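Local coordinates for CBS domain-containing protein (Pyrococcus horikoshii, PDB 2YZQ) that is of unknown function but binds S-adenosylmethionine between two of its four CBS domains, probably as a ligand sensor, at residues S157-L169 / E253-L267. Numbering follows the deposited sequence.
With SAM (S-adenosylmethionine), chain B.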
# COMPACT_ATOMS: atom_id res chain seq x y z
N SER A 157 -5.52 6.54 0.06
CA SER A 157 -4.08 6.46 0.28
C SER A 157 -3.78 6.30 1.77
O SER A 157 -4.58 6.69 2.62
CB SER A 157 -3.38 7.72 -0.22
OG SER A 157 -1.98 7.64 0.01
N MET A 158 -2.63 5.72 2.06
CA MET A 158 -2.23 5.52 3.44
C MET A 158 -1.73 6.83 4.05
O MET A 158 -1.56 6.92 5.26
CB MET A 158 -1.12 4.47 3.52
CG MET A 158 -1.58 3.09 3.09
SD MET A 158 -0.27 1.89 3.34
CE MET A 158 -0.25 1.80 5.11
N ALA A 159 -1.50 7.83 3.21
CA ALA A 159 -1.01 9.11 3.71
C ALA A 159 -1.69 10.32 3.09
O ALA A 159 -2.21 10.25 1.97
CB ALA A 159 0.49 9.22 3.48
N LEU A 160 -1.67 11.42 3.83
CA LEU A 160 -2.24 12.68 3.37
C LEU A 160 -1.15 13.71 3.13
O LEU A 160 -0.40 14.05 4.05
CB LEU A 160 -3.18 13.27 4.42
CG LEU A 160 -4.48 12.58 4.80
CD1 LEU A 160 -5.09 13.25 6.03
CD2 LEU A 160 -5.44 12.66 3.62
N PRO A 161 -1.00 14.18 1.89
CA PRO A 161 0.03 15.20 1.66
C PRO A 161 -0.49 16.41 2.44
O PRO A 161 -1.70 16.63 2.50
CB PRO A 161 -0.04 15.44 0.15
CG PRO A 161 -0.47 14.10 -0.38
CD PRO A 161 -1.54 13.68 0.61
N VAL A 162 0.40 17.19 3.04
CA VAL A 162 -0.01 18.36 3.80
C VAL A 162 0.39 19.63 3.07
O VAL A 162 1.49 19.72 2.53
CB VAL A 162 0.65 18.36 5.20
CG1 VAL A 162 0.16 19.55 6.01
CG2 VAL A 162 0.33 17.06 5.93
N VAL A 163 -0.51 20.61 3.05
CA VAL A 163 -0.23 21.87 2.35
C VAL A 163 -0.34 23.08 3.27
O VAL A 163 -0.94 23.00 4.34
CB VAL A 163 -1.20 22.06 1.16
CG1 VAL A 163 -1.05 20.91 0.17
CG2 VAL A 163 -2.64 22.13 1.67
N ASP A 164 0.27 24.19 2.85
CA ASP A 164 0.17 25.40 3.65
C ASP A 164 -1.11 26.13 3.27
O ASP A 164 -1.92 25.63 2.48
CB ASP A 164 1.41 26.30 3.47
CG ASP A 164 1.61 26.78 2.04
OD1 ASP A 164 0.67 26.73 1.23
OD2 ASP A 164 2.74 27.23 1.74
N SER A 165 -1.30 27.32 3.83
CA SER A 165 -2.51 28.09 3.57
C SER A 165 -2.72 28.49 2.11
O SER A 165 -3.82 28.87 1.72
CB SER A 165 -2.52 29.35 4.45
OG SER A 165 -1.45 30.21 4.12
N GLU A 166 -1.66 28.39 1.31
CA GLU A 166 -1.75 28.74 -0.11
C GLU A 166 -1.79 27.53 -1.04
O GLU A 166 -1.79 27.68 -2.26
CB GLU A 166 -0.58 29.65 -0.49
CG GLU A 166 -0.68 31.05 0.09
CD GLU A 166 0.36 31.99 -0.49
OE1 GLU A 166 1.56 31.77 -0.24
OE2 GLU A 166 -0.03 32.94 -1.20
N GLY A 167 -1.81 26.34 -0.46
CA GLY A 167 -1.88 25.13 -1.26
C GLY A 167 -0.56 24.50 -1.63
O GLY A 167 -0.53 23.50 -2.34
N ASN A 168 0.54 25.08 -1.15
CA ASN A 168 1.87 24.53 -1.43
C ASN A 168 2.14 23.30 -0.57
O ASN A 168 1.75 23.26 0.59
CB ASN A 168 2.96 25.57 -1.13
CG ASN A 168 2.77 26.86 -1.91
OD1 ASN A 168 2.78 26.87 -3.14
ND2 ASN A 168 2.59 27.97 -1.19
N LEU A 169 2.82 22.31 -1.14
CA LEU A 169 3.15 21.09 -0.41
C LEU A 169 4.22 21.38 0.65
O LEU A 169 5.31 21.86 0.33
CB LEU A 169 3.67 20.02 -1.38
CG LEU A 169 4.06 18.67 -0.77
CD1 LEU A 169 2.81 17.97 -0.25
CD2 LEU A 169 4.76 17.81 -1.82
N GLU A 253 4.47 3.91 1.01
CA GLU A 253 3.55 3.39 0.01
C GLU A 253 3.06 4.40 -1.02
O GLU A 253 2.28 4.05 -1.91
CB GLU A 253 2.33 2.76 0.70
CG GLU A 253 2.68 1.59 1.63
CD GLU A 253 2.98 2.01 3.06
OE1 GLU A 253 3.24 3.21 3.32
OE2 GLU A 253 2.97 1.13 3.95
N GLN A 254 3.51 5.64 -0.92
CA GLN A 254 3.06 6.66 -1.86
C GLN A 254 3.96 7.88 -1.93
O GLN A 254 4.55 8.29 -0.92
CB GLN A 254 1.65 7.13 -1.50
CG GLN A 254 1.56 7.84 -0.15
CD GLN A 254 1.77 6.90 1.02
OE1 GLN A 254 1.04 5.92 1.18
NE2 GLN A 254 2.77 7.20 1.85
N LEU A 255 4.05 8.47 -3.11
CA LEU A 255 4.84 9.68 -3.32
C LEU A 255 3.99 10.75 -3.98
O LEU A 255 3.36 10.50 -5.01
CB LEU A 255 6.05 9.44 -4.24
CG LEU A 255 7.29 8.70 -3.75
CD1 LEU A 255 6.96 7.27 -3.41
CD2 LEU A 255 8.36 8.76 -4.84
N PRO A 256 3.92 11.94 -3.38
CA PRO A 256 3.13 12.99 -4.02
C PRO A 256 3.77 13.27 -5.38
O PRO A 256 4.99 13.20 -5.52
CB PRO A 256 3.30 14.17 -3.07
CG PRO A 256 3.37 13.51 -1.73
CD PRO A 256 4.27 12.30 -1.99
N VAL A 257 2.95 13.56 -6.39
CA VAL A 257 3.46 13.88 -7.72
C VAL A 257 3.41 15.39 -7.83
O VAL A 257 2.37 15.99 -7.57
CB VAL A 257 2.58 13.25 -8.82
CG1 VAL A 257 3.10 13.67 -10.21
CG2 VAL A 257 2.60 11.73 -8.67
N ILE A 258 4.53 16.01 -8.19
CA ILE A 258 4.58 17.46 -8.29
C ILE A 258 5.22 17.99 -9.56
O ILE A 258 5.76 17.25 -10.38
CB ILE A 258 5.38 18.07 -7.13
CG1 ILE A 258 6.87 17.71 -7.29
CG2 ILE A 258 4.85 17.57 -5.80
CD1 ILE A 258 7.81 18.49 -6.39
N ARG A 259 5.14 19.32 -9.68
CA ARG A 259 5.76 20.07 -10.76
C ARG A 259 6.42 21.19 -9.97
O ARG A 259 6.05 21.44 -8.82
CB ARG A 259 4.71 20.64 -11.72
CG ARG A 259 3.90 21.79 -11.14
CD ARG A 259 3.02 22.46 -12.19
NE ARG A 259 1.92 21.61 -12.62
CZ ARG A 259 0.96 22.00 -13.45
NH1 ARG A 259 0.96 23.23 -13.95
NH2 ARG A 259 -0.01 21.16 -13.79
N GLY A 260 7.41 21.86 -10.55
CA GLY A 260 8.08 22.93 -9.82
C GLY A 260 8.74 22.42 -8.56
O GLY A 260 9.33 21.34 -8.56
N GLU A 261 8.65 23.18 -7.47
CA GLU A 261 9.27 22.78 -6.21
C GLU A 261 8.31 22.11 -5.24
O GLU A 261 8.72 21.26 -4.44
CB GLU A 261 9.93 23.99 -5.54
CG GLU A 261 11.13 24.53 -6.29
CD GLU A 261 11.79 25.69 -5.58
OE1 GLU A 261 12.84 26.17 -6.08
OE2 GLU A 261 11.27 26.13 -4.53
N GLY A 262 7.04 22.49 -5.29
CA GLY A 262 6.06 21.90 -4.38
C GLY A 262 4.63 22.07 -4.86
O GLY A 262 3.71 22.21 -4.06
N ASP A 263 4.45 22.04 -6.18
CA ASP A 263 3.13 22.19 -6.79
C ASP A 263 2.53 20.81 -6.97
O ASP A 263 2.86 20.09 -7.91
CB ASP A 263 3.27 22.89 -8.15
CG ASP A 263 1.93 23.17 -8.81
OD1 ASP A 263 0.89 22.72 -8.29
OD2 ASP A 263 1.93 23.84 -9.86
N LEU A 264 1.64 20.45 -6.05
CA LEU A 264 0.99 19.14 -6.05
C LEU A 264 -0.00 18.96 -7.18
O LEU A 264 -0.95 19.73 -7.32
CB LEU A 264 0.29 18.93 -4.70
CG LEU A 264 -0.29 17.56 -4.39
CD1 LEU A 264 0.84 16.53 -4.37
CD2 LEU A 264 -1.00 17.59 -3.04
N ILE A 265 0.20 17.91 -7.98
CA ILE A 265 -0.69 17.63 -9.11
C ILE A 265 -1.20 16.19 -9.11
O ILE A 265 -1.97 15.81 -9.99
CB ILE A 265 0.01 17.91 -10.45
CG1 ILE A 265 1.23 17.00 -10.63
CG2 ILE A 265 0.43 19.38 -10.51
CD1 ILE A 265 1.96 17.18 -11.97
N GLY A 266 -0.78 15.40 -8.13
CA GLY A 266 -1.23 14.02 -8.07
C GLY A 266 -0.54 13.21 -7.00
O GLY A 266 0.17 13.76 -6.15
N LEU A 267 -0.73 11.90 -7.05
CA LEU A 267 -0.13 11.01 -6.07
C LEU A 267 0.11 9.66 -6.72
O LEU A 267 -0.77 9.15 -7.42
CB LEU A 267 -1.09 10.83 -4.88
CG LEU A 267 -0.62 9.95 -3.71
CD1 LEU A 267 0.48 10.69 -2.95
CD2 LEU A 267 -1.79 9.64 -2.79
N SAM B . 2.52 1.51 6.55
CA SAM B . 3.90 1.63 7.04
C SAM B . 3.96 1.22 8.50
O SAM B . 5.04 0.99 9.03
OXT SAM B . 2.93 1.11 9.15
CB SAM B . 4.36 3.09 6.88
CG SAM B . 5.89 3.15 6.92
SD SAM B . 6.46 4.81 6.45
CE SAM B . 8.22 4.64 6.86
C5' SAM B . 5.79 5.92 7.71
C4' SAM B . 6.54 7.25 7.65
O4' SAM B . 6.79 7.62 6.27
C3' SAM B . 5.73 8.39 8.28
O3' SAM B . 6.59 9.21 9.10
C2' SAM B . 5.20 9.15 7.06
O2' SAM B . 4.90 10.52 7.37
C1' SAM B . 6.37 8.98 6.09
N9 SAM B . 6.01 9.18 4.69
C8 SAM B . 4.96 8.63 3.98
N7 SAM B . 5.06 8.97 2.72
C5 SAM B . 6.08 9.85 2.58
C6 SAM B . 6.62 10.62 1.51
N6 SAM B . 6.06 10.59 0.25
N1 SAM B . 7.70 11.40 1.75
C2 SAM B . 8.24 11.51 2.98
N3 SAM B . 7.78 10.78 3.99
C4 SAM B . 6.70 9.97 3.84
O HOH W 1 -0.97 5.02 -0.27
O HOH W 2 0.74 22.60 -4.43
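Met158 and Glu253 meet thioether against carboxylate: Met158 SD lies 3.3 Å from Glu253 CD, and the bend at chi3 (71°) brings Met158 CE to 3.1 Å from S-adenosylmethionine N. That nitrogen donates to Glu253 OE2 (2.7 Å), a pairing probably strengthened by opposite charge. Next in the chain, Gln254 lays one face of its amide on Ala159 CB (3.5 Å from Gln254 NE2), its CG placed between backbone N and carbonyl carbon (chi1 64°). Gln254 OE1 takes a hydrogen bond from a water that also accepts from Met158 N, while Gln254 NE2 gives a weak one to adenine N7 (3.0 Å); the backbone O of Gln254 accepts from adenine N6. A leucine in place of Gln254 would probably leave this water and N7 without their amide partners. The segments belong to two CBS domains whose sheets face each other, as in a Bateman module, with the ligand in the cleft. Farther along, Pro161 and Pro256 are set obliquely, Pro161 CG 4.1 Å from Pro256 CG. Leu264 CD2 touches Pro161 CB. Leu169 runs at about a right angle to Pro256 and Ile258, its CD2 touching Pro256 CB and Ile258 CG2. Leu169 N donates almost straight (169°) to Gly262 O, which a second water links to Gly167 O and Leu264 N.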